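Local atomic coordinates of ferripyochelin binding protein (Pyrococcus horikoshii, PDB entry 1V3W), a protein that is a trimeric gamma-class carbonic anhydrase homologue that binds zinc and calcium and probably catalyses the reversible hydration of carbon dioxide. Residues Asp60-His65 with Val78-Asn83; Glu21-Ile26 with Thr35-Ser40; Ala41-Asp46 with Ser56-Asn61. All coordinates share one frame; numbering follows the deposited sequence.

In the fold
The three contacts follow one another along the chain, and none encloses another. Contact 2 comes first: 21-26 meets 35-40 across a short loop that carries strand 29-31. Contact 3 follows directly, with 41-46 closing onto 56-61 around strand 49-52. Contact 1 starts where contact 3 ends, since both use D60 and N61, and it runs on to 78-83 past strand 72-74. Each closure is about one turn of a left-handed parallel beta-helix. Together they tie the sheet of strands 24-26, 42-45 and 63-65 to the sheet of strands 36-37, 57-58 and 79-80. S40 and N61 bring all three contacts to one calcium ion.

Contact 1. Residues Asp60-His65 with Val78-Asn83; sequences DNVSIH and VTIGHN. With ZN (zinc ion), chain B; ZN (zinc ion), chain C; CA (calcium ion), chain D.
D60 meets H82 and N83 with two acceptors. Its backbone O takes the N-H of N83 at 2.9 Å. Its OD2 lies 2.7 Å from H82 ND1, at the ring edge and near its plane. Carboxylate and ring are almost coplanar, 15° apart, yet the hydrogen bond is bent and weak. The stronger partner of this carboxylate is R44 of the second subunit, in a salt bridge.

H82 turns its other nitrogen outward, and NE2 binds zinc at 2.2 Å. H65 and H87 of the second subunit complete the histidine set, as in gamma-class carbonic anhydrases, and a water is the fourth ligand. H65 itself binds a different zinc, through ND1, together with H87 of its own chain. The segments begin and end about one turn of the left-handed beta-helix on which these intersubunit sites are built.

N61 OD1 binds calcium at 2.3 Å. The amides of N61 and N83 lie side by side with planes 55° apart, and N83 OD1 comes 3.3 Å from N61 CB. S63 of the second subunit holds both amides by hydrogen bonds.

Apolar packing fills the inner side. V62 CG1, anti to its own N (chi1 164°), reaches I80 CG2 at 3.7 Å, the side chains crossing roughly at right angles. V62 CG2 presses tightly on G81 O at 3.0 Å. I64 CD1 touches I80 CD1 at 3.8 Å.

Contact 2. Residues Glu21-Ile26 with Thr35-Ser40; sequences ENAVVI and TSVWPS. With CA (calcium ion), chain D; EDO (1,2-ethanediol), chain H.
N22 starts against P39, its CB 4.4 Å from P39 CB; beyond CB it leaves the proline. With CG beside the backbone N (chi1 -62°), the amide is carried to 1,2-ethanediol, probably from the crystallisation liquor. N22 OD1 accepts a hydrogen bond from O2 of the diol at 2.8 Å. At the other branch, ND2 bonds to Y4 of the second subunit. The backbone of N22 joins the segments: S40 N donates to N22 O at 3.0 Å. The donor stands well above the carbonyl plane, 65° out of it, so no lone pair is met squarely. S40 OG binds calcium at 2.4 Å and shares a hydrogen bond with O1 of the diol.

A23 CB rests against both W38 O (3.5 Å) and V37 CG1 (3.6 Å). W38 points its indole to the outside of the beta-helix, where NE1 makes a weak bond to S36 OG.

The contact spans a corner of the coil. Strand 24-26 runs between strands 2-6 and 42-45, while strand 36-37 lies between 18-19 and 57-58. The indole of W38 meets Y159 and, edge-to-face, H166 of helix 146-169, and makes a cation-pi contact with R44 of the second subunit.

Contact 3. Residues Ala41-Asp46 with Ser56-Asn61; sequences AVLRGD and SNVQDN. With CA (calcium ion), chain D.
A41 sets its methyl against the backbone of the turn that follows strand 57-58. Its CB lies 3.4 Å from Q59 O and 4.3 Å from V58 CG1. V58 holds CG1 anti to its own N (chi1 -177°), which turns this methyl inward, and L43 CD1 meets it at 4.1 Å. The L43 and V58 side chains cross obliquely, branch against branch. The segments meet by van der Waals packing, methyls against methyls and against a carbonyl oxygen. The backbone N-H and C=O groups serve the coils above and below: V42 pairs with V62 and I64, and L43 with V24 and I26. This is the division expected of a beta-helix, with hydrogen bonds between rungs and side chains filling the interior.

R44 and D46, at the far end of the segment, reach the trimer interface. R44 NH1 forms a salt bridge with D46 OD2 at 2.8 Å. The oxygen uses its syn lone pair, close to the guanidinium plane. R44 NH2 forms a salt bridge with D60 and a hydrogen bond with Y159 OH, both of the third subunit; with D46 they help fix the group's rotation. D46 OD1 accepts from H65 NE2, a second-shell role that orients a zinc ligand.

Strand 42-45 lies between 24-26 and 63-65 in one sheet. Strand 57-58 lies between 36-37 and 79-80 in another. Helix 146-169 packs outside, where Y159 touches N57 and Q59.

Contact 1. Residues Asp60-His65 with Val78-Asn83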
loop_
_atom_site.group_PDB
_atom_site.type_symbol
_atom_site.label_atom_id
_atom_site.label_comp_id
_atom_site.label_asym_id
_atom_site.label_seq_id
_atom_site.Cartn_x
_atom_site.Cartn_y
_atom_site.Cartn_z
ATOM N N ASP A 60 1.326 -6.930 -6.074
ATOM C CA ASP A 60 2.199 -6.418 -5.023
ATOM C C ASP A 60 1.553 -5.415 -4.085
ATOM O O ASP A 60 0.841 -4.513 -4.514
ATOM C CB ASP A 60 3.446 -5.771 -5.637
ATOM C CG ASP A 60 3.876 -6.436 -6.928
ATOM O OD1 ASP A 60 4.863 -7.201 -6.919
ATOM O OD2 ASP A 60 3.212 -6.190 -7.953
ATOM N N ASN A 61 1.837 -5.580 -2.798
ATOM C CA ASN A 61 1.342 -4.693 -1.750
ATOM C C ASN A 61 -0.169 -4.575 -1.613
ATOM O O ASN A 61 -0.680 -3.607 -1.046
ATOM C CB ASN A 61 1.989 -3.310 -1.895
ATOM C CG ASN A 61 3.403 -3.287 -1.350
ATOM O OD1 ASN A 61 3.636 -3.714 -0.225
ATOM N ND2 ASN A 61 4.350 -2.797 -2.140
ATOM N N VAL A 62 -0.874 -5.576 -2.126
ATOM C CA VAL A 62 -2.328 -5.632 -2.015
ATOM C C VAL A 62 -2.667 -6.244 -0.658
ATOM O O VAL A 62 -1.894 -7.032 -0.120
ATOM C CB VAL A 62 -2.934 -6.558 -3.096
ATOM C CG1 VAL A 62 -4.376 -6.927 -2.741
ATOM C CG2 VAL A 62 -2.892 -5.877 -4.443
ATOM N N SER A 63 -3.801 -5.851 -0.088
ATOM C CA SER A 63 -4.256 -6.450 1.159
ATOM C C SER A 63 -5.670 -6.964 0.925
ATOM O O SER A 63 -6.482 -6.297 0.278
ATOM C CB SER A 63 -4.299 -5.433 2.305
ATOM O OG SER A 63 -3.006 -4.981 2.645
ATOM N N ILE A 64 -5.952 -8.166 1.413
ATOM C CA ILE A 64 -7.292 -8.723 1.309
ATOM C C ILE A 64 -7.667 -9.189 2.705
ATOM O O ILE A 64 -6.901 -9.896 3.363
ATOM C CB ILE A 64 -7.376 -9.917 0.336
ATOM C CG1 ILE A 64 -6.915 -9.486 -1.056
ATOM C CG2 ILE A 64 -8.821 -10.424 0.268
ATOM C CD1 ILE A 64 -6.999 -10.584 -2.106
ATOM N N HIS A 65 -8.832 -8.755 3.169
ATOM C CA HIS A 65 -9.305 -9.131 4.488
ATOM C C HIS A 65 -10.818 -9.274 4.439
ATOM O O HIS A 65 -11.428 -9.142 3.374
ATOM C CB HIS A 65 -8.909 -8.070 5.516
ATOM C CG HIS A 65 -9.002 -8.543 6.933
ATOM N ND1 HIS A 65 -9.469 -7.746 7.955
ATOM C CD2 HIS A 65 -8.685 -9.732 7.497
ATOM C CE1 HIS A 65 -9.438 -8.426 9.089
ATOM N NE2 HIS A 65 -8.967 -9.634 8.837
ATOM N N VAL A 78 -9.516 -12.629 -12.482
ATOM C CA VAL A 78 -9.595 -11.353 -11.791
ATOM C C VAL A 78 -8.197 -10.813 -11.553
ATOM O O VAL A 78 -7.297 -11.542 -11.135
ATOM C CB VAL A 78 -10.307 -11.483 -10.425
ATOM C CG1 VAL A 78 -10.211 -10.163 -9.659
ATOM C CG2 VAL A 78 -11.764 -11.859 -10.633
ATOM N N THR A 79 -8.022 -9.530 -11.844
ATOM C CA THR A 79 -6.749 -8.861 -11.639
ATOM C C THR A 79 -6.909 -7.885 -10.483
ATOM O O THR A 79 -7.672 -6.926 -10.586
ATOM C CB THR A 79 -6.325 -8.065 -12.894
ATOM O OG1 THR A 79 -6.011 -8.974 -13.954
ATOM C CG2 THR A 79 -5.109 -7.197 -12.594
ATOM N N ILE A 80 -6.220 -8.140 -9.376
ATOM C CA ILE A 80 -6.289 -7.231 -8.238
ATOM C C ILE A 80 -5.005 -6.410 -8.302
ATOM O O ILE A 80 -3.923 -6.878 -7.940
ATOM C CB ILE A 80 -6.398 -7.991 -6.905
ATOM C CG1 ILE A 80 -7.594 -8.950 -6.964
ATOM C CG2 ILE A 80 -6.588 -6.996 -5.760
ATOM C CD1 ILE A 80 -7.840 -9.705 -5.682
ATOM N N GLY A 81 -5.156 -5.184 -8.795
ATOM C CA GLY A 81 -4.041 -4.281 -8.998
ATOM C C GLY A 81 -3.160 -3.936 -7.822
ATOM O O GLY A 81 -3.587 -3.943 -6.670
ATOM N N HIS A 82 -1.914 -3.611 -8.143
ATOM C CA HIS A 82 -0.928 -3.245 -7.146
ATOM C C HIS A 82 -1.508 -2.275 -6.129
ATOM O O HIS A 82 -2.189 -1.315 -6.496
ATOM C CB HIS A 82 0.262 -2.525 -7.796
ATOM C CG HIS A 82 0.798 -3.187 -9.025
ATOM N ND1 HIS A 82 1.723 -4.209 -8.983
ATOM C CD2 HIS A 82 0.559 -2.951 -10.336
ATOM C CE1 HIS A 82 2.033 -4.569 -10.216
ATOM N NE2 HIS A 82 1.340 -3.822 -11.057
ATOM N N ASN A 83 -1.244 -2.535 -4.857
ATOM C CA ASN A 83 -1.690 -1.699 -3.760
ATOM C C ASN A 83 -3.174 -1.481 -3.532
ATOM O O ASN A 83 -3.575 -0.609 -2.756
ATOM C CB ASN A 83 -0.959 -0.366 -3.834
ATOM C CG ASN A 83 0.490 -0.521 -3.524
ATOM O OD1 ASN A 83 1.231 -1.133 -4.285
ATOM N ND2 ASN A 83 0.902 -0.017 -2.371
HETATM ZN ZN ZN B . -9.990 -5.573 7.942
HETATM ZN ZN ZN C . 1.601 -4.240 -13.168
HETATM CA CA CA D . 4.010 -4.303 1.930
HETATM O O HOH W 1 -9.787 -4.890 9.624
HETATM O O HOH W 2 0.479 -5.659 -13.419
#

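Contact 2. Residues Glu21-Ile26 with Thr35-Ser40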
loop_
_atom_site.group_PDB
_atom_site.type_symbol
_atom_site.label_atom_id
_atom_site.label_comp_id
_atom_site.label_asym_id
_atom_site.label_seq_id
_atom_site.Cartn_x
_atom_site.Cartn_y
_atom_site.Cartn_z
ATOM N N GLU A 21 7.406 -15.759 -1.911
ATOM C CA GLU A 21 7.795 -15.964 -0.520
ATOM C C GLU A 21 7.669 -14.701 0.323
ATOM O O GLU A 21 7.654 -14.769 1.554
ATOM C CB GLU A 21 9.221 -16.526 -0.421
ATOM C CG GLU A 21 10.301 -15.698 -1.091
ATOM C CD GLU A 21 11.684 -16.299 -0.897
ATOM O OE1 GLU A 21 11.775 -17.529 -0.686
ATOM O OE2 GLU A 21 12.680 -15.550 -0.965
ATOM N N ASN A 22 7.555 -13.553 -0.337
ATOM C CA ASN A 22 7.414 -12.288 0.367
ATOM C C ASN A 22 5.958 -11.886 0.522
ATOM O O ASN A 22 5.655 -10.801 1.004
ATOM C CB ASN A 22 8.195 -11.198 -0.360
ATOM C CG ASN A 22 9.666 -11.502 -0.413
ATOM O OD1 ASN A 22 10.387 -11.315 0.569
ATOM N ND2 ASN A 22 10.120 -12.011 -1.548
ATOM N N ALA A 23 5.056 -12.758 0.093
ATOM C CA ALA A 23 3.638 -12.493 0.264
ATOM C C ALA A 23 3.305 -13.140 1.606
ATOM O O ALA A 23 4.107 -13.910 2.141
ATOM C CB ALA A 23 2.831 -13.142 -0.853
ATOM N N VAL A 24 2.139 -12.824 2.158
ATOM C CA VAL A 24 1.726 -13.399 3.433
ATOM C C VAL A 24 0.318 -13.953 3.285
ATOM O O VAL A 24 -0.627 -13.211 3.004
ATOM C CB VAL A 24 1.747 -12.346 4.565
ATOM C CG1 VAL A 24 1.258 -12.964 5.865
ATOM C CG2 VAL A 24 3.159 -11.818 4.752
ATOM N N VAL A 25 0.190 -15.264 3.464
ATOM C CA VAL A 25 -1.095 -15.942 3.357
ATOM C C VAL A 25 -1.355 -16.613 4.699
ATOM O O VAL A 25 -0.582 -17.468 5.133
ATOM C CB VAL A 25 -1.072 -16.990 2.224
ATOM C CG1 VAL A 25 -2.416 -17.690 2.127
ATOM C CG2 VAL A 25 -0.733 -16.305 0.900
ATOM N N ILE A 26 -2.446 -16.219 5.346
ATOM C CA ILE A 26 -2.786 -16.735 6.668
ATOM C C ILE A 26 -4.181 -17.336 6.794
ATOM O O ILE A 26 -5.169 -16.742 6.373
ATOM C CB ILE A 26 -2.703 -15.607 7.722
ATOM C CG1 ILE A 26 -1.318 -14.962 7.701
ATOM C CG2 ILE A 26 -3.015 -16.155 9.109
ATOM C CD1 ILE A 26 -1.292 -13.592 8.345
ATOM N N THR A 35 -3.462 -19.317 -10.071
ATOM C CA THR A 35 -3.591 -18.032 -9.402
ATOM C C THR A 35 -2.180 -17.608 -9.046
ATOM O O THR A 35 -1.245 -18.406 -9.115
ATOM C CB THR A 35 -4.415 -18.120 -8.096
ATOM O OG1 THR A 35 -3.857 -19.125 -7.239
ATOM C CG2 THR A 35 -5.864 -18.442 -8.401
ATOM N N SER A 36 -2.021 -16.347 -8.674
ATOM C CA SER A 36 -0.709 -15.854 -8.295
ATOM C C SER A 36 -0.844 -14.755 -7.253
ATOM O O SER A 36 -1.739 -13.911 -7.331
ATOM C CB SER A 36 0.060 -15.350 -9.528
ATOM O OG SER A 36 -0.675 -14.397 -10.275
ATOM N N VAL A 37 0.039 -14.798 -6.264
ATOM C CA VAL A 37 0.064 -13.822 -5.183
ATOM C C VAL A 37 1.478 -13.259 -5.210
ATOM O O VAL A 37 2.460 -13.989 -5.046
ATOM C CB VAL A 37 -0.247 -14.488 -3.828
ATOM C CG1 VAL A 37 -0.182 -13.459 -2.712
ATOM C CG2 VAL A 37 -1.638 -15.115 -3.871
ATOM N N TRP A 38 1.566 -11.951 -5.412
ATOM C CA TRP A 38 2.843 -11.280 -5.567
ATOM C C TRP A 38 3.488 -10.687 -4.319
ATOM O O TRP A 38 2.872 -10.627 -3.260
ATOM C CB TRP A 38 2.678 -10.266 -6.703
ATOM C CG TRP A 38 2.250 -10.992 -7.956
ATOM C CD1 TRP A 38 0.972 -11.310 -8.333
ATOM C CD2 TRP A 38 3.119 -11.648 -8.890
ATOM N NE1 TRP A 38 0.997 -12.129 -9.442
ATOM C CE2 TRP A 38 2.292 -12.340 -9.807
ATOM C CE3 TRP A 38 4.506 -11.702 -9.047
ATOM C CZ2 TRP A 38 2.829 -13.107 -10.853
ATOM C CZ3 TRP A 38 5.032 -12.462 -10.086
ATOM C CH2 TRP A 38 4.191 -13.147 -10.982
ATOM N N PRO A 39 4.761 -10.265 -4.425
ATOM C CA PRO A 39 5.477 -9.695 -3.283
ATOM C C PRO A 39 4.730 -8.685 -2.429
ATOM O O PRO A 39 4.114 -7.756 -2.944
ATOM C CB PRO A 39 6.712 -9.071 -3.927
ATOM C CG PRO A 39 6.981 -9.980 -5.075
ATOM C CD PRO A 39 5.599 -10.217 -5.639
ATOM N N SER A 40 4.799 -8.886 -1.118
ATOM C CA SER A 40 4.195 -7.978 -0.149
ATOM C C SER A 40 2.669 -7.964 -0.110
ATOM O O SER A 40 2.073 -7.133 0.577
ATOM C CB SER A 40 4.725 -6.558 -0.384
ATOM O OG SER A 40 5.256 -5.999 0.808
HETATM CA CA CA D . 4.010 -4.303 1.930
HETATM C C1 EDO H . 8.612 -7.556 1.376
HETATM O O1 EDO H . 7.359 -8.197 1.579
HETATM C C2 EDO H . 9.757 -8.428 1.942
HETATM O O2 EDO H . 9.245 -9.641 2.513
#

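Contact 3. Residues Ala41-Asp46 with Ser56-Asn61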
loop_
_atom_site.group_PDB
_atom_site.type_symbol
_atom_site.label_atom_id
_atom_site.label_comp_id
_atom_site.label_asym_id
_atom_site.label_seq_id
_atom_site.Cartn_x
_atom_site.Cartn_y
_atom_site.Cartn_z
ATOM N N ALA A 41 2.039 -8.870 -0.848
ATOM C CA ALA A 41 0.585 -8.964 -0.828
ATOM C C ALA A 41 0.225 -9.706 0.456
ATOM O O ALA A 41 0.978 -10.571 0.907
ATOM C CB ALA A 41 0.085 -9.736 -2.038
ATOM N N VAL A 42 -0.914 -9.367 1.047
ATOM C CA VAL A 42 -1.355 -10.012 2.278
ATOM C C VAL A 42 -2.788 -10.510 2.162
ATOM O O VAL A 42 -3.697 -9.735 1.876
ATOM C CB VAL A 42 -1.286 -9.042 3.492
ATOM C CG1 VAL A 42 -1.764 -9.753 4.755
ATOM C CG2 VAL A 42 0.142 -8.531 3.677
ATOM N N LEU A 43 -2.974 -11.812 2.359
ATOM C CA LEU A 43 -4.302 -12.417 2.334
ATOM C C LEU A 43 -4.485 -12.963 3.747
ATOM O O LEU A 43 -3.981 -14.034 4.085
ATOM C CB LEU A 43 -4.390 -13.547 1.297
ATOM C CG LEU A 43 -4.408 -13.113 -0.174
ATOM C CD1 LEU A 43 -3.048 -12.559 -0.566
ATOM C CD2 LEU A 43 -4.764 -14.296 -1.055
ATOM N N ARG A 44 -5.189 -12.203 4.580
ATOM C CA ARG A 44 -5.396 -12.593 5.969
ATOM C C ARG A 44 -6.758 -13.238 6.202
ATOM O O ARG A 44 -7.766 -12.556 6.359
ATOM C CB ARG A 44 -5.198 -11.369 6.875
ATOM C CG ARG A 44 -5.265 -11.660 8.372
ATOM C CD ARG A 44 -4.325 -10.741 9.172
ATOM N NE ARG A 44 -4.611 -9.318 8.995
ATOM C CZ ARG A 44 -5.495 -8.628 9.712
ATOM N NH1 ARG A 44 -6.195 -9.224 10.669
ATOM N NH2 ARG A 44 -5.673 -7.334 9.478
ATOM N N GLY A 45 -6.774 -14.568 6.217
ATOM C CA GLY A 45 -8.013 -15.299 6.431
ATOM C C GLY A 45 -8.208 -15.680 7.885
ATOM O O GLY A 45 -8.333 -16.864 8.208
ATOM N N ASP A 46 -8.240 -14.681 8.764
ATOM C CA ASP A 46 -8.402 -14.935 10.194
ATOM C C ASP A 46 -9.808 -14.716 10.749
ATOM O O ASP A 46 -10.049 -14.939 11.938
ATOM C CB ASP A 46 -7.378 -14.121 11.002
ATOM C CG ASP A 46 -7.447 -12.627 10.726
ATOM O OD1 ASP A 46 -8.332 -12.184 9.962
ATOM O OD2 ASP A 46 -6.601 -11.892 11.284
ATOM N N SER A 56 -6.705 -16.023 -11.392
ATOM C CA SER A 56 -6.710 -14.690 -10.803
ATOM C C SER A 56 -5.400 -14.332 -10.120
ATOM O O SER A 56 -4.703 -15.198 -9.586
ATOM C CB SER A 56 -7.878 -14.561 -9.823
ATOM O OG SER A 56 -9.112 -14.644 -10.524
ATOM N N ASN A 57 -5.066 -13.045 -10.148
ATOM C CA ASN A 57 -3.829 -12.564 -9.544
ATOM C C ASN A 57 -4.065 -11.490 -8.490
ATOM O O ASN A 57 -4.956 -10.654 -8.624
ATOM C CB ASN A 57 -2.886 -12.019 -10.622
ATOM C CG ASN A 57 -3.527 -10.934 -11.473
ATOM O OD1 ASN A 57 -4.151 -11.216 -12.504
ATOM N ND2 ASN A 57 -3.380 -9.692 -11.047
ATOM N N VAL A 58 -3.246 -11.529 -7.445
ATOM C CA VAL A 58 -3.313 -10.575 -6.340
ATOM C C VAL A 58 -1.932 -9.929 -6.347
ATOM O O VAL A 58 -0.959 -10.519 -5.881
ATOM C CB VAL A 58 -3.558 -11.306 -5.006
ATOM C CG1 VAL A 58 -3.708 -10.303 -3.881
ATOM C CG2 VAL A 58 -4.815 -12.173 -5.115
ATOM N N GLN A 59 -1.859 -8.714 -6.877
ATOM C CA GLN A 59 -0.592 -8.024 -7.041
ATOM C C GLN A 59 0.143 -7.480 -5.821
ATOM O O GLN A 59 -0.330 -7.576 -4.687
ATOM C CB GLN A 59 -0.774 -6.957 -8.123
ATOM C CG GLN A 59 -1.046 -7.612 -9.484
ATOM C CD GLN A 59 -1.456 -6.640 -10.571
ATOM O OE1 GLN A 59 -1.214 -5.438 -10.478
ATOM N NE2 GLN A 59 -2.073 -7.167 -11.625
ATOM N N ASP A 60 1.326 -6.930 -6.074
ATOM C CA ASP A 60 2.199 -6.418 -5.023
ATOM C C ASP A 60 1.553 -5.415 -4.085
ATOM O O ASP A 60 0.841 -4.513 -4.514
ATOM C CB ASP A 60 3.446 -5.771 -5.637
ATOM C CG ASP A 60 3.876 -6.436 -6.928
ATOM O OD1 ASP A 60 4.863 -7.201 -6.919
ATOM O OD2 ASP A 60 3.212 -6.190 -7.953
ATOM N N ASN A 61 1.837 -5.580 -2.798
ATOM C CA ASN A 61 1.342 -4.693 -1.750
ATOM C C ASN A 61 -0.169 -4.575 -1.613
ATOM O O ASN A 61 -0.680 -3.607 -1.046
ATOM C CB ASN A 61 1.989 -3.310 -1.895
ATOM C CG ASN A 61 3.403 -3.287 -1.350
ATOM O OD1 ASN A 61 3.636 -3.714 -0.225
ATOM N ND2 ASN A 61 4.350 -2.797 -2.140
HETATM CA CA CA D . 4.010 -4.303 1.930
#